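Local coordinates for protein fusion DH (Streptomyces sp. MJ635-86F5, PDB 6K97) that probably acts as the dehydratase of a polyketide synthase making the macrolactam cremimycin, here an engineered fusion of its split domain that adopts a double hot dog fold, at residues L292-T297 / V304-V309. Residues are numbered along the deposited sequence; the frame is centred on the assembly and turned at random.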
ATOM      1  N   LEU A 292      20.160 -26.913   7.456  1.00 37.69           N
ATOM      2  CA  LEU A 292      19.266 -27.883   6.859  1.00 36.98           C
ATOM      3  C   LEU A 292      19.960 -29.132   6.338  1.00 37.87           C
ATOM      4  O   LEU A 292      21.062 -29.058   5.826  1.00 37.64           O
ATOM      5  CB  LEU A 292      18.558 -27.229   5.694  1.00 37.45           C
ATOM      6  CG  LEU A 292      17.642 -26.019   5.941  1.00 38.07           C
ATOM      7  CD1 LEU A 292      17.037 -25.650   4.615  1.00 39.05           C
ATOM      8  CD2 LEU A 292      16.504 -26.300   6.889  1.00 37.70           C
ATOM      9  N   ARG A 293      19.315 -30.283   6.513  1.00 41.22           N
ATOM     10  CA  ARG A 293      19.657 -31.501   5.822  1.00 43.86           C
ATOM     11  C   ARG A 293      18.585 -31.677   4.775  1.00 42.71           C
ATOM     12  O   ARG A 293      17.379 -31.721   5.083  1.00 40.27           O
ATOM     13  CB  ARG A 293      19.686 -32.711   6.757  1.00 51.78           C
ATOM     14  CG  ARG A 293      20.671 -32.578   7.931  1.00 62.94           C
ATOM     15  CD  ARG A 293      21.078 -33.948   8.483  1.00 71.77           C
ATOM     16  NE  ARG A 293      21.448 -34.846   7.364  1.00 79.69           N
ATOM     17  CZ  ARG A 293      22.675 -35.155   6.975  1.00 74.68           C
ATOM     18  NH1 ARG A 293      23.744 -34.697   7.614  1.00 67.04           N
ATOM     19  NH2 ARG A 293      22.822 -35.954   5.933  1.00 85.89           N
ATOM     20  N   VAL A 294      19.028 -31.811   3.531  1.00 40.99           N
ATOM     21  CA  VAL A 294      18.150 -31.684   2.400  1.00 41.50           C
ATOM     22  C   VAL A 294      18.135 -32.918   1.514  1.00 41.46           C
ATOM     23  O   VAL A 294      19.172 -33.384   1.075  1.00 44.22           O
ATOM     24  CB  VAL A 294      18.629 -30.506   1.573  1.00 42.30           C
ATOM     25  CG1 VAL A 294      17.808 -30.376   0.319  1.00 45.06           C
ATOM     26  CG2 VAL A 294      18.519 -29.243   2.384  1.00 41.12           C
ATOM     27  N   HIS A 295      16.957 -33.421   1.220  1.00 40.07           N
ATOM     28  CA  HIS A 295      16.813 -34.533   0.282  1.00 40.57           C
ATOM     29  C   HIS A 295      16.338 -33.953  -1.034  1.00 37.87           C
ATOM     30  O   HIS A 295      15.253 -33.352  -1.111  1.00 35.58           O
ATOM     31  CB  HIS A 295      15.811 -35.560   0.847  1.00 42.77           C
ATOM     32  CG  HIS A 295      15.676 -36.816   0.040  1.00 45.69           C
ATOM     33  ND1 HIS A 295      14.780 -37.818   0.371  1.00 49.79           N
ATOM     34  CD2 HIS A 295      16.296 -37.238  -1.088  1.00 48.25           C
ATOM     35  CE1 HIS A 295      14.870 -38.808  -0.501  1.00 46.97           C
ATOM     36  NE2 HIS A 295      15.787 -38.486  -1.392  1.00 48.07           N
ATOM     37  N   ILE A 296      17.165 -34.094  -2.067  1.00 38.35           N
ATOM     38  CA  ILE A 296      16.810 -33.657  -3.424  1.00 38.72           C
ATOM     39  C   ILE A 296      16.546 -34.841  -4.321  1.00 39.25           C
ATOM     40  O   ILE A 296      17.384 -35.739  -4.382  1.00 43.63           O
ATOM     41  CB  ILE A 296      17.961 -32.857  -4.045  1.00 40.51           C
ATOM     42  CG1 ILE A 296      18.333 -31.716  -3.103  1.00 40.40           C
ATOM     43  CG2 ILE A 296      17.573 -32.308  -5.435  1.00 41.06           C
ATOM     44  CD1 ILE A 296      19.584 -30.946  -3.485  1.00 41.13           C
ATOM     45  N   THR A 297      15.400 -34.857  -4.995  1.00 39.07           N
ATOM     46  CA  THR A 297      15.042 -35.918  -5.989  1.00 42.26           C
ATOM     47  C   THR A 297      14.650 -35.310  -7.346  1.00 43.93           C
ATOM     48  O   THR A 297      14.071 -34.221  -7.392  1.00 44.27           O
ATOM     49  CB  THR A 297      13.855 -36.781  -5.525  1.00 41.78           C
ATOM     50  OG1 THR A 297      12.699 -35.945  -5.409  1.00 44.68           O
ATOM     51  CG2 THR A 297      14.132 -37.385  -4.143  1.00 44.45           C
ATOM     52  N   VAL A 304      13.766 -30.414 -10.075  1.00 33.33           N
ATOM     53  CA  VAL A 304      13.956 -31.249  -8.911  1.00 33.01           C
ATOM     54  C   VAL A 304      12.949 -30.917  -7.844  1.00 33.25           C
ATOM     55  O   VAL A 304      12.263 -29.877  -7.888  1.00 33.34           O
ATOM     56  CB  VAL A 304      15.354 -31.078  -8.287  1.00 33.84           C
ATOM     57  CG1 VAL A 304      16.423 -31.516  -9.285  1.00 34.20           C
ATOM     58  CG2 VAL A 304      15.587 -29.683  -7.752  1.00 32.16           C
ATOM     59  N   SER A 305      12.786 -31.820  -6.907  1.00 34.22           N
ATOM     60  CA  SER A 305      11.993 -31.435  -5.764  1.00 36.84           C
ATOM     61  C   SER A 305      12.832 -31.641  -4.549  1.00 34.06           C
ATOM     62  O   SER A 305      13.839 -32.331  -4.603  1.00 33.87           O
ATOM     63  CB  SER A 305      10.656 -32.170  -5.732  1.00 37.91           C
ATOM     64  OG  SER A 305      10.855 -33.466  -5.349  1.00 43.99           O
ATOM     65  N   LEU A 306      12.419 -31.053  -3.458  1.00 33.36           N
ATOM     66  CA  LEU A 306      13.157 -31.247  -2.247  1.00 36.45           C
ATOM     67  C   LEU A 306      12.376 -31.137  -0.950  1.00 36.42           C
ATOM     68  O   LEU A 306      11.236 -30.647  -0.874  1.00 34.06           O
ATOM     69  CB  LEU A 306      14.334 -30.319  -2.239  1.00 41.10           C
ATOM     70  CG  LEU A 306      14.066 -28.829  -2.242  1.00 41.86           C
ATOM     71  CD1 LEU A 306      14.021 -28.313  -0.826  1.00 46.29           C
ATOM     72  CD2 LEU A 306      15.165 -28.128  -3.003  1.00 41.46           C
ATOM     73  N   SER A 307      13.045 -31.611   0.079  1.00 36.97           N
ATOM     74  CA  SER A 307      12.446 -31.837   1.392  1.00 39.35           C
ATOM     75  C   SER A 307      13.577 -31.589   2.397  1.00 35.83           C
ATOM     76  O   SER A 307      14.725 -31.970   2.153  1.00 33.50           O
ATOM     77  CB  SER A 307      12.007 -33.283   1.389  1.00 39.84           C
ATOM     78  OG  SER A 307      11.406 -33.629   2.558  1.00 42.41           O
ATOM     79  N   ALA A 308      13.296 -30.904   3.486  1.00 35.16           N
ATOM     80  CA  ALA A 308      14.363 -30.576   4.401  1.00 35.30           C
ATOM     81  C   ALA A 308      13.988 -30.539   5.875  1.00 36.06           C
ATOM     82  O   ALA A 308      13.019 -29.920   6.244  1.00 44.08           O
ATOM     83  CB  ALA A 308      14.935 -29.260   4.002  1.00 35.35           C
ATOM     84  N   VAL A 309      14.816 -31.126   6.711  1.00 34.86           N
ATOM     85  CA  VAL A 309      14.661 -31.069   8.145  1.00 34.96           C
ATOM     86  C   VAL A 309      15.833 -30.232   8.703  1.00 37.82           C
ATOM     87  O   VAL A 309      16.777 -29.923   7.965  1.00 37.69           O
ATOM     88  CB  VAL A 309      14.646 -32.501   8.747  1.00 35.89           C
ATOM     89  CG1 VAL A 309      13.580 -33.361   8.074  1.00 33.68           C
ATOM     90  CG2 VAL A 309      16.017 -33.180   8.599  1.00 34.79           C
TER
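Chi1 values of 63° at Thr297 and 74° at Ser305 place OG1 and OG between the backbone N and the carbonyl carbon of their own residues, where the two hydroxyls face one another across a beta hairpin. Ser305 OG donates to Thr297 OG1 in a weak bond of 3.1 Å, and small hydroxyl residues suit this partly exposed face. The hairpin, strands 291-298 and 303-309, belongs to the part of the fusion predicted to form the C-terminal hotdog fold. Arg293 with Val309, His295 with Ser307 and Thr297 with Ser305 are its antiparallel hydrogen-bonded pairs, each closed by two backbone bonds. The straightest runs from Ser305 N to Thr297 O (2.8 Å, 169° at the hydrogen), whereas Ser307 N reaches His295 O at 3.1 Å with a more bent geometry.

Between them, Val294 faces Ala308 and Ile296 faces Leu306 as non-hydrogen-bonded pairs, with side chains on the opposite, buried face that meets helix 252-266. Aliphatic residues suit this side because it is buried against the helix. Val294 sends CG2 to Ala308 CB at 3.9 Å, the short methyl of Ala308 also lying against Val317 of strand 315-327. Leu306 CB lies 4.3 Å from Ile296 CG1, and the side chain goes on to touch Leu259 of the helix.

On the hydroxyl-bearing face the longer polar chains lead away to strand 229-235: the guanidinium of Arg293 forms a salt bridge with Asp233, and His295 stacks on Tyr231 while its NE2 bonds to Asp229. Arg293 nevertheless keeps its aliphatic base in the hairpin, CB lying 4.1 Å from Val309 CG2. Near the turn, the methyl CG2 of Ile296 rests 3.8 Å from the branch carbon CB of Val304.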